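Local atomic coordinates of chromosomal replication initiator protein DNAA (Helicobacter pylori, PDB entry 2WP0), a protein that probably initiates and regulates chromosomal replication by binding the origin in its ATP-bound form, and uses its N-terminal domain, represented here, for oligomerization and for binding regulators. Residues I7-I11 with Q32-N36; E25-F30 with T57-Y62; D43-A49 with V83-V89. All blocks are in the same frame, centred on the assembly; numbering follows the deposited sequence.

Interaction 1 (I7-I11 with Q32-N36); sequences IEKEI and QLKYN
Helix-on-sheet packing joins the two segments: Ile-7, Glu-8 and Ile-11 of helix 6-16 close over Tyr-35 at the short strand 34-35, an outer strand of the sheet in domain I. Tyr-35 is the buried centre of the contact. Its CG stands anti to the backbone N (chi1 -167°), which turns the ring toward the helix, where residues one turn apart receive it. The CD1 methyl of Ile-11 lies over one ring face, 4.2 Å from the centroid of Tyr-35, a CH-pi contact displaced toward the rim. Ile-7 reaches the CD2-CE2 side of the same ring, its CG2 approaching CE2 of Tyr-35 to 3.9 Å at an oblique slant.

Glu-8 works along the margin of this apolar patch. Its extended chain carries the carboxylate past Tyr-35 to the strand backbone, where OE2 of Glu-8 accepts a weak hydrogen bond from Tyr-35 N at 3.5 Å. The other oxygen, OE1 of Glu-8, turns toward Lys-34 and forms a long salt bridge to NZ of that lysine at 4.0 Å. One carboxylate thus spans a backbone amide and an exposed charge, although neither link is tight. Beyond the pair, Ile-11 also touches Phe-47 of strand 44-49, while Tyr-35 touches Met-77. The whole exemplifies a small alpha/beta domain in which an amphipathic N-terminal helix buries a tyrosine from a strand of the adjoining sheet.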
loop_
_atom_site.group_PDB
_atom_site.type_symbol
_atom_site.label_atom_id
_atom_site.label_comp_id
_atom_site.label_asym_id
_atom_site.label_seq_id
_atom_site.Cartn_x
_atom_site.Cartn_y
_atom_site.Cartn_z
ATOM N N ILE D 7 -51.186 -12.001 -6.049
ATOM C CA ILE D 7 -50.372 -10.951 -6.638
ATOM C C ILE D 7 -48.899 -11.261 -6.426
ATOM O O ILE D 7 -48.098 -11.138 -7.354
ATOM C CB ILE D 7 -50.658 -9.602 -5.986
ATOM C CG1 ILE D 7 -52.153 -9.306 -6.011
ATOM C CG2 ILE D 7 -49.880 -8.513 -6.679
ATOM C CD1 ILE D 7 -52.512 -7.983 -5.374
ATOM N N GLU D 8 -48.545 -11.646 -5.201
ATOM C CA GLU D 8 -47.169 -12.021 -4.895
ATOM C C GLU D 8 -46.699 -12.935 -6.003
ATOM O O GLU D 8 -45.972 -12.527 -6.917
ATOM C CB GLU D 8 -47.076 -12.759 -3.549
ATOM C CG GLU D 8 -45.685 -13.306 -3.214
ATOM C CD GLU D 8 -45.463 -13.390 -1.728
ATOM O OE1 GLU D 8 -44.453 -13.978 -1.297
ATOM O OE2 GLU D 8 -46.309 -12.864 -0.984
ATOM N N LYS D 9 -47.144 -14.180 -5.904
ATOM C CA LYS D 9 -46.890 -15.179 -6.915
ATOM C C LYS D 9 -46.644 -14.556 -8.285
ATOM O O LYS D 9 -45.719 -14.958 -8.995
ATOM C CB LYS D 9 -48.079 -16.133 -6.991
ATOM C CG LYS D 9 -47.679 -17.582 -7.061
ATOM C CD LYS D 9 -47.105 -18.018 -5.733
ATOM C CE LYS D 9 -46.182 -19.202 -5.897
ATOM N NZ LYS D 9 -45.697 -19.648 -4.562
ATOM N N GLU D 10 -47.462 -13.583 -8.678
ATOM C CA GLU D 10 -47.431 -13.233 -10.089
ATOM C C GLU D 10 -46.531 -12.070 -10.499
ATOM O O GLU D 10 -46.001 -12.061 -11.609
ATOM C CB GLU D 10 -48.836 -13.113 -10.655
ATOM C CG GLU D 10 -49.716 -14.337 -10.366
ATOM C CD GLU D 10 -48.970 -15.676 -10.488
ATOM O OE1 GLU D 10 -49.469 -16.575 -11.194
ATOM O OE2 GLU D 10 -47.906 -15.846 -9.861
ATOM N N ILE D 11 -46.369 -11.094 -9.616
ATOM C CA ILE D 11 -45.273 -10.145 -9.735
ATOM C C ILE D 11 -43.974 -10.893 -10.094
ATOM O O ILE D 11 -43.261 -10.491 -11.022
ATOM C CB ILE D 11 -45.092 -9.336 -8.420
ATOM C CG1 ILE D 11 -46.425 -8.741 -7.969
ATOM C CG2 ILE D 11 -44.057 -8.238 -8.585
ATOM C CD1 ILE D 11 -46.298 -7.685 -6.921
ATOM N N GLN D 32 -36.877 -14.539 -3.128
ATOM C CA GLN D 32 -36.883 -14.284 -1.685
ATOM C C GLN D 32 -37.688 -13.057 -1.276
ATOM O O GLN D 32 -37.847 -12.766 -0.084
ATOM C CB GLN D 32 -35.455 -14.080 -1.208
ATOM C CG GLN D 32 -34.503 -15.223 -1.512
ATOM C CD GLN D 32 -33.285 -15.175 -0.613
ATOM O OE1 GLN D 32 -33.402 -15.211 0.617
ATOM N NE2 GLN D 32 -32.111 -15.083 -1.216
ATOM N N LEU D 33 -38.161 -12.335 -2.286
ATOM C CA LEU D 33 -38.927 -11.109 -2.135
ATOM C C LEU D 33 -40.379 -11.458 -1.810
ATOM O O LEU D 33 -40.913 -12.453 -2.311
ATOM C CB LEU D 33 -38.871 -10.373 -3.468
ATOM C CG LEU D 33 -38.652 -8.877 -3.514
ATOM C CD1 LEU D 33 -37.988 -8.477 -2.239
ATOM C CD2 LEU D 33 -37.787 -8.572 -4.717
ATOM N N LYS D 34 -41.045 -10.671 -0.981
ATOM C CA LYS D 34 -42.452 -10.967 -0.812
ATOM C C LYS D 34 -43.334 -9.776 -0.564
ATOM O O LYS D 34 -42.935 -8.812 0.085
ATOM C CB LYS D 34 -42.675 -12.059 0.217
ATOM C CG LYS D 34 -42.285 -11.716 1.612
ATOM C CD LYS D 34 -42.086 -13.018 2.327
ATOM C CE LYS D 34 -42.930 -14.080 1.644
ATOM N NZ LYS D 34 -42.280 -15.410 1.697
ATOM N N TYR D 35 -44.552 -9.879 -1.089
ATOM C CA TYR D 35 -45.427 -8.732 -1.254
ATOM C C TYR D 35 -46.124 -8.289 0.022
ATOM O O TYR D 35 -46.405 -9.096 0.916
ATOM C CB TYR D 35 -46.453 -9.003 -2.353
ATOM C CG TYR D 35 -47.194 -7.764 -2.808
ATOM C CD1 TYR D 35 -46.506 -6.588 -3.102
ATOM C CD2 TYR D 35 -48.575 -7.772 -2.949
ATOM C CE1 TYR D 35 -47.170 -5.460 -3.522
ATOM C CE2 TYR D 35 -49.245 -6.651 -3.366
ATOM C CZ TYR D 35 -48.542 -5.498 -3.653
ATOM O OH TYR D 35 -49.225 -4.377 -4.067
ATOM N N ASN D 36 -46.421 -6.993 0.061
ATOM C CA ASN D 36 -46.906 -6.310 1.249
ATOM C C ASN D 36 -48.163 -5.489 0.936
ATOM O O ASN D 36 -48.070 -4.280 0.735
ATOM C CB ASN D 36 -45.795 -5.390 1.754
ATOM C CG ASN D 36 -45.892 -5.098 3.227
ATOM O OD1 ASN D 36 -44.915 -4.672 3.841
ATOM N ND2 ASN D 36 -47.064 -5.315 3.807
#

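Interaction 2 (E25-F30 with T57-Y62); sequences EYENYF and TITAKY
Tyr-62 enters between Glu-25, Tyr-29 and Phe-30 and joins the last two in an aromatic cluster, the centre of the helix-helix packing between helix 23-30 and helix 52-71. Its ring turns an edge toward the face of Tyr-29 in an offset edge-to-face pair, centroids 5.7 Å apart and planes at 64°. Phe-30 lies over a face of Tyr-62 in an oblique pair, and the opposite face is lined by CG of the neighbouring Lys-61. The carboxylate of Glu-25 completes the first shell at the edge of the Tyr-62 ring, beside its hydroxyl.

Tyr-29 also meets aliphatic groups: its CD1 lies 3.8 Å from CG1 of Ile-58, and its CE1 lies 3.7 Å from CG2 of Thr-57. The short helical segments run at 135° to each other, their axes 11.1 Å apart at closest approach, a separation bridged by the large rings. Farther out, Val-15 and Leu-66 back Phe-30, and the hydroxyl of Tyr-29 is hydrogen-bonded to the backbone of another protein chain. Glu-25 is held through OE2 by Ser-22 N. OE1 of Glu-25 receives a hydrogen bond from OH of Tyr-62 at 2.6 Å, arriving 36° out of the carboxylate plane.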
loop_
_atom_site.group_PDB
_atom_site.type_symbol
_atom_site.label_atom_id
_atom_site.label_comp_id
_atom_site.label_asym_id
_atom_site.label_seq_id
_atom_site.Cartn_x
_atom_site.Cartn_y
_atom_site.Cartn_z
ATOM N N GLU D 25 -30.255 -14.875 -11.066
ATOM C CA GLU D 25 -30.600 -13.605 -10.424
ATOM C C GLU D 25 -31.996 -13.704 -9.806
ATOM O O GLU D 25 -32.248 -13.221 -8.702
ATOM C CB GLU D 25 -30.545 -12.442 -11.419
ATOM C CG GLU D 25 -29.162 -11.848 -11.657
ATOM C CD GLU D 25 -29.187 -10.742 -12.709
ATOM O OE1 GLU D 25 -28.692 -9.622 -12.416
ATOM O OE2 GLU D 25 -29.715 -10.997 -13.820
ATOM N N TYR D 26 -32.909 -14.338 -10.530
ATOM C CA TYR D 26 -34.262 -14.510 -10.045
ATOM C C TYR D 26 -34.224 -15.395 -8.817
ATOM O O TYR D 26 -34.921 -15.138 -7.822
ATOM C CB TYR D 26 -35.139 -15.153 -11.119
ATOM C CG TYR D 26 -36.510 -15.519 -10.609
ATOM C CD1 TYR D 26 -36.784 -16.799 -10.137
ATOM C CD2 TYR D 26 -37.531 -14.579 -10.580
ATOM C CE1 TYR D 26 -38.037 -17.130 -9.660
ATOM C CE2 TYR D 26 -38.788 -14.899 -10.098
ATOM C CZ TYR D 26 -39.041 -16.179 -9.643
ATOM O OH TYR D 26 -40.304 -16.498 -9.178
ATOM N N GLU D 27 -33.395 -16.438 -8.890
ATOM C CA GLU D 27 -33.315 -17.460 -7.845
ATOM C C GLU D 27 -32.673 -16.901 -6.585
ATOM O O GLU D 27 -33.264 -16.901 -5.508
ATOM C CB GLU D 27 -32.503 -18.654 -8.346
ATOM C CG GLU D 27 -33.080 -19.983 -7.934
ATOM C CD GLU D 27 -34.069 -20.534 -8.960
ATOM O OE1 GLU D 27 -33.618 -20.915 -10.070
ATOM O OE2 GLU D 27 -35.290 -20.603 -8.662
ATOM N N ASN D 28 -31.457 -16.406 -6.743
ATOM C CA ASN D 28 -30.698 -15.866 -5.632
ATOM C C ASN D 28 -31.336 -14.644 -4.985
ATOM O O ASN D 28 -31.192 -14.415 -3.785
ATOM C CB ASN D 28 -29.282 -15.521 -6.091
ATOM C CG ASN D 28 -28.471 -16.754 -6.482
ATOM O OD1 ASN D 28 -27.468 -16.642 -7.182
ATOM N ND2 ASN D 28 -28.900 -17.935 -6.018
ATOM N N TYR D 29 -32.035 -13.847 -5.778
ATOM C CA TYR D 29 -32.565 -12.584 -5.275
ATOM C C TYR D 29 -34.085 -12.597 -5.250
ATOM O O TYR D 29 -34.696 -12.728 -4.184
ATOM C CB TYR D 29 -32.010 -11.377 -6.076
ATOM C CG TYR D 29 -30.540 -11.121 -5.807
ATOM C CD1 TYR D 29 -30.116 -10.563 -4.589
ATOM C CD2 TYR D 29 -29.572 -11.449 -6.746
ATOM C CE1 TYR D 29 -28.778 -10.333 -4.332
ATOM C CE2 TYR D 29 -28.226 -11.224 -6.493
ATOM C CZ TYR D 29 -27.842 -10.666 -5.289
ATOM O OH TYR D 29 -26.514 -10.459 -5.041
ATOM N N PHE D 30 -34.683 -12.482 -6.430
ATOM C CA PHE D 30 -36.097 -12.131 -6.529
ATOM C C PHE D 30 -37.060 -13.095 -5.834
ATOM O O PHE D 30 -38.037 -12.660 -5.234
ATOM C CB PHE D 30 -36.492 -11.915 -7.983
ATOM C CG PHE D 30 -35.882 -10.699 -8.591
ATOM C CD1 PHE D 30 -36.359 -9.438 -8.279
ATOM C CD2 PHE D 30 -34.826 -10.805 -9.476
ATOM C CE1 PHE D 30 -35.803 -8.301 -8.854
ATOM C CE2 PHE D 30 -34.254 -9.665 -10.056
ATOM C CZ PHE D 30 -34.750 -8.420 -9.748
ATOM N N THR D 57 -29.248 -4.849 -1.549
ATOM C CA THR D 57 -28.678 -5.231 -2.848
ATOM C C THR D 57 -29.735 -5.243 -3.928
ATOM O O THR D 57 -29.562 -4.676 -5.009
ATOM C CB THR D 57 -28.005 -6.600 -2.793
ATOM O OG1 THR D 57 -26.996 -6.575 -1.771
ATOM C CG2 THR D 57 -27.378 -6.941 -4.156
ATOM N N ILE D 58 -30.842 -5.894 -3.612
ATOM C CA ILE D 58 -31.953 -5.888 -4.518
ATOM C C ILE D 58 -32.260 -4.425 -4.854
ATOM O O ILE D 58 -32.198 -4.041 -6.027
ATOM C CB ILE D 58 -33.175 -6.607 -3.920
ATOM C CG1 ILE D 58 -32.905 -8.094 -3.781
ATOM C CG2 ILE D 58 -34.381 -6.444 -4.803
ATOM C CD1 ILE D 58 -34.123 -8.837 -3.346
ATOM N N THR D 59 -32.563 -3.614 -3.835
ATOM C CA THR D 59 -32.949 -2.214 -4.065
ATOM C C THR D 59 -31.932 -1.483 -4.964
ATOM O O THR D 59 -32.303 -0.778 -5.900
ATOM C CB THR D 59 -33.130 -1.414 -2.759
ATOM O OG1 THR D 59 -34.417 -1.660 -2.189
ATOM C CG2 THR D 59 -33.029 0.056 -3.052
ATOM N N ALA D 60 -30.647 -1.679 -4.684
ATOM C CA ALA D 60 -29.593 -1.051 -5.474
ATOM C C ALA D 60 -29.519 -1.583 -6.915
ATOM O O ALA D 60 -29.357 -0.808 -7.852
ATOM C CB ALA D 60 -28.226 -1.164 -4.763
ATOM N N LYS D 61 -29.630 -2.887 -7.122
ATOM C CA LYS D 61 -29.422 -3.364 -8.483
ATOM C C LYS D 61 -30.672 -3.633 -9.321
ATOM O O LYS D 61 -30.566 -3.794 -10.533
ATOM C CB LYS D 61 -28.426 -4.534 -8.549
ATOM C CG LYS D 61 -28.718 -5.708 -7.654
ATOM C CD LYS D 61 -27.769 -6.856 -7.995
ATOM C CE LYS D 61 -26.378 -6.334 -8.309
ATOM N NZ LYS D 61 -25.813 -7.043 -9.491
ATOM N N TYR D 62 -31.848 -3.634 -8.706
ATOM C CA TYR D 62 -33.048 -4.029 -9.440
ATOM C C TYR D 62 -34.237 -3.139 -9.154
ATOM O O TYR D 62 -35.317 -3.343 -9.712
ATOM C CB TYR D 62 -33.444 -5.467 -9.108
ATOM C CG TYR D 62 -32.338 -6.461 -9.300
ATOM C CD1 TYR D 62 -31.673 -6.550 -10.512
ATOM C CD2 TYR D 62 -31.966 -7.323 -8.277
ATOM C CE1 TYR D 62 -30.656 -7.454 -10.702
ATOM C CE2 TYR D 62 -30.944 -8.251 -8.460
ATOM C CZ TYR D 62 -30.298 -8.304 -9.686
ATOM O OH TYR D 62 -29.278 -9.190 -9.921
#

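Interaction 3 (D43-A49 with V83-V89); sequences DIAFFYA and VDVRIEV
Asp-43 opens the pairing through its backbone: its O accepts a hydrogen bond from Asp-84 N at 2.8 Å. From here strands 44-49 and 84-89 run parallel in register, as the two strands of a beta-alpha-beta unit whose connection includes helix 52-71. Ile-44 lies beside Asp-84, the two side chains pointing the same way. Ala-45 is bonded through both its N and its O, to Asp-84 O and from Arg-86 N, the usual parallel pattern in which one residue links to two partners flanking its opposite number, Val-85.

Phe-46 returns to the face of Ile-44 and lies alongside Arg-86, its ring 28° from the guanidinium plane and meeting the arginine chain through CE1. Arg-86 bends at chi2 and chi3, folding back toward Asp-84 to make a long, charge-only salt bridge with it. Phe-47, on the other face with Ala-45, bonds through N to Arg-86 O and through O to Glu-88 N. CE1 of Phe-47 reaches CG1 of Val-85 at 4.1 Å, with the methyl at the ring edge, while CB of Phe-47 faces CB of Ile-87 at 4.2 Å. Helix 52-71 packs on this face, Leu-70 against Val-85 and Thr-59 against Ile-87.

Tyr-48 comes next on the Phe-46 face. Outside the pair, Lys-34 makes backbone hydrogen bonds with Tyr-48. Ala-49 N then donates to Glu-88 O, a bond whose modelled length is doubtful. The same Glu-88 O lies in plane at the edge of the Tyr-48 ring, while Val-89 O approaches CD1 of Tyr-48 obliquely at 3.3 Å.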
loop_
_atom_site.group_PDB
_atom_site.type_symbol
_atom_site.label_atom_id
_atom_site.label_comp_id
_atom_site.label_asym_id
_atom_site.label_seq_id
_atom_site.Cartn_x
_atom_site.Cartn_y
_atom_site.Cartn_z
ATOM N N ASP D 43 -49.760 3.751 -5.722
ATOM C CA ASP D 43 -48.661 4.498 -6.321
ATOM C C ASP D 43 -47.318 3.930 -5.830
ATOM O O ASP D 43 -46.258 4.334 -6.308
ATOM C CB ASP D 43 -48.784 6.006 -6.022
ATOM C CG ASP D 43 -48.503 6.352 -4.557
ATOM O OD1 ASP D 43 -47.471 5.882 -4.015
ATOM O OD2 ASP D 43 -49.284 7.122 -3.950
ATOM N N ILE D 44 -47.386 3.011 -4.861
ATOM C CA ILE D 44 -46.221 2.249 -4.417
ATOM C C ILE D 44 -46.548 0.778 -4.254
ATOM O O ILE D 44 -47.681 0.414 -3.938
ATOM C CB ILE D 44 -45.684 2.678 -3.032
ATOM C CG1 ILE D 44 -45.597 4.184 -2.871
ATOM C CG2 ILE D 44 -44.292 2.092 -2.786
ATOM C CD1 ILE D 44 -44.966 4.556 -1.563
ATOM N N ALA D 45 -45.532 -0.058 -4.446
ATOM C CA ALA D 45 -45.582 -1.463 -4.042
ATOM C C ALA D 45 -44.547 -1.727 -2.941
ATOM O O ALA D 45 -43.398 -1.297 -3.033
ATOM C CB ALA D 45 -45.348 -2.387 -5.237
ATOM N N PHE D 46 -44.971 -2.418 -1.894
ATOM C CA PHE D 46 -44.063 -2.777 -0.822
ATOM C C PHE D 46 -43.755 -4.268 -0.862
ATOM O O PHE D 46 -44.655 -5.095 -1.003
ATOM C CB PHE D 46 -44.648 -2.388 0.541
ATOM C CG PHE D 46 -44.463 -0.942 0.885
ATOM C CD1 PHE D 46 -43.295 -0.502 1.482
ATOM C CD2 PHE D 46 -45.454 -0.020 0.609
ATOM C CE1 PHE D 46 -43.120 0.838 1.796
ATOM C CE2 PHE D 46 -45.284 1.319 0.923
ATOM C CZ PHE D 46 -44.117 1.748 1.515
ATOM N N PHE D 47 -42.473 -4.599 -0.758
ATOM C CA PHE D 47 -42.039 -5.980 -0.636
ATOM C C PHE D 47 -41.193 -6.138 0.613
ATOM O O PHE D 47 -40.568 -5.183 1.092
ATOM C CB PHE D 47 -41.222 -6.423 -1.852
ATOM C CG PHE D 47 -41.862 -6.086 -3.144
ATOM C CD1 PHE D 47 -41.538 -4.918 -3.804
ATOM C CD2 PHE D 47 -42.824 -6.910 -3.686
ATOM C CE1 PHE D 47 -42.151 -4.581 -5.001
ATOM C CE2 PHE D 47 -43.444 -6.580 -4.878
ATOM C CZ PHE D 47 -43.104 -5.413 -5.539
ATOM N N TYR D 48 -41.182 -7.358 1.129
ATOM C CA TYR D 48 -40.292 -7.722 2.205
ATOM C C TYR D 48 -39.143 -8.555 1.656
ATOM O O TYR D 48 -39.320 -9.361 0.749
ATOM C CB TYR D 48 -41.044 -8.506 3.274
ATOM C CG TYR D 48 -41.867 -7.648 4.202
ATOM C CD1 TYR D 48 -41.288 -6.596 4.909
ATOM C CD2 TYR D 48 -43.219 -7.900 4.395
ATOM C CE1 TYR D 48 -42.036 -5.810 5.783
ATOM C CE2 TYR D 48 -43.982 -7.124 5.268
ATOM C CZ TYR D 48 -43.382 -6.078 5.960
ATOM O OH TYR D 48 -44.135 -5.313 6.828
ATOM N N ALA D 49 -37.954 -8.323 2.187
ATOM C CA ALA D 49 -36.827 -9.214 1.981
ATOM C C ALA D 49 -36.412 -9.730 3.354
ATOM O O ALA D 49 -36.512 -9.020 4.355
ATOM C CB ALA D 49 -35.685 -8.486 1.302
ATOM N N VAL D 83 -45.765 3.637 -10.748
ATOM C CA VAL D 83 -45.624 3.010 -9.417
ATOM C C VAL D 83 -44.199 2.869 -8.861
ATOM O O VAL D 83 -43.295 2.378 -9.538
ATOM C CB VAL D 83 -46.332 1.631 -9.365
ATOM C CG1 VAL D 83 -45.450 0.556 -9.949
ATOM C CG2 VAL D 83 -46.712 1.284 -7.930
ATOM N N ASP D 84 -44.029 3.315 -7.618
ATOM C CA ASP D 84 -42.750 3.287 -6.905
ATOM C C ASP D 84 -42.618 1.936 -6.195
ATOM O O ASP D 84 -43.620 1.333 -5.805
ATOM C CB ASP D 84 -42.713 4.452 -5.893
ATOM C CG ASP D 84 -41.348 4.644 -5.224
ATOM O OD1 ASP D 84 -40.322 4.150 -5.746
ATOM O OD2 ASP D 84 -41.308 5.315 -4.162
ATOM N N VAL D 85 -41.394 1.442 -6.038
ATOM C CA VAL D 85 -41.189 0.215 -5.278
ATOM C C VAL D 85 -40.390 0.497 -4.012
ATOM O O VAL D 85 -39.418 1.267 -4.030
ATOM C CB VAL D 85 -40.497 -0.885 -6.099
ATOM C CG1 VAL D 85 -41.329 -1.250 -7.315
ATOM C CG2 VAL D 85 -39.117 -0.436 -6.517
ATOM N N ARG D 86 -40.825 -0.111 -2.913
ATOM C CA ARG D 86 -40.125 -0.003 -1.649
ATOM C C ARG D 86 -40.019 -1.388 -1.057
ATOM O O ARG D 86 -41.024 -1.991 -0.708
ATOM C CB ARG D 86 -40.884 0.906 -0.688
ATOM C CG ARG D 86 -40.191 1.090 0.667
ATOM C CD ARG D 86 -39.393 2.405 0.692
ATOM N NE ARG D 86 -40.207 3.555 0.322
ATOM C CZ ARG D 86 -39.739 4.785 0.093
ATOM N NH1 ARG D 86 -38.438 5.038 0.207
ATOM N NH2 ARG D 86 -40.574 5.773 -0.260
ATOM N N ILE D 87 -38.801 -1.905 -0.965
ATOM C CA ILE D 87 -38.587 -3.179 -0.288
ATOM C C ILE D 87 -37.964 -3.000 1.107
ATOM O O ILE D 87 -37.188 -2.065 1.334
ATOM C CB ILE D 87 -37.779 -4.155 -1.146
ATOM C CG1 ILE D 87 -36.762 -4.875 -0.274
ATOM C CG2 ILE D 87 -37.098 -3.436 -2.289
ATOM C CD1 ILE D 87 -36.339 -6.173 -0.845
ATOM N N GLU D 88 -38.329 -3.882 2.035
ATOM C CA GLU D 88 -37.921 -3.748 3.426
ATOM C C GLU D 88 -37.514 -5.081 4.017
ATOM O O GLU D 88 -37.642 -6.106 3.370
ATOM C CB GLU D 88 -39.081 -3.212 4.248
ATOM C CG GLU D 88 -39.361 -1.737 4.087
ATOM C CD GLU D 88 -40.712 -1.351 4.679
ATOM O OE1 GLU D 88 -41.731 -1.942 4.259
ATOM O OE2 GLU D 88 -40.763 -0.470 5.566
ATOM N N VAL D 89 -37.034 -5.061 5.260
ATOM C CA VAL D 89 -36.788 -6.297 6.018
ATOM C C VAL D 89 -38.045 -6.668 6.825
ATOM O O VAL D 89 -38.906 -5.816 7.062
ATOM C CB VAL D 89 -35.534 -6.186 6.943
ATOM C CG1 VAL D 89 -35.099 -7.559 7.442
ATOM C CG2 VAL D 89 -34.388 -5.525 6.210
#

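Overall arrangement
A three-stranded mixed sheet packed against helices 6-16 and 52-71 frames the three contacts. Interactions 1 and 3 have centres 10 Å apart and share this sheet, in which strand 44-49 lies between 34-35 and 84-89. Interaction 2, between helices 23-30 and 52-71, has its centre about 13 Å from either of the others. Leu-33 lies where they converge, its CD1 touching Ile-87 and its CD2 touching Ile-58. Along the chain, interaction 1 closes before interaction 3 opens, whereas interaction 2 crosses both, tying helix 23-30 to helix 52-71 of the beta-alpha-beta unit. These contacts thereby unite the elements of domain I, the part of DnaA involved in oligomerization and regulator binding.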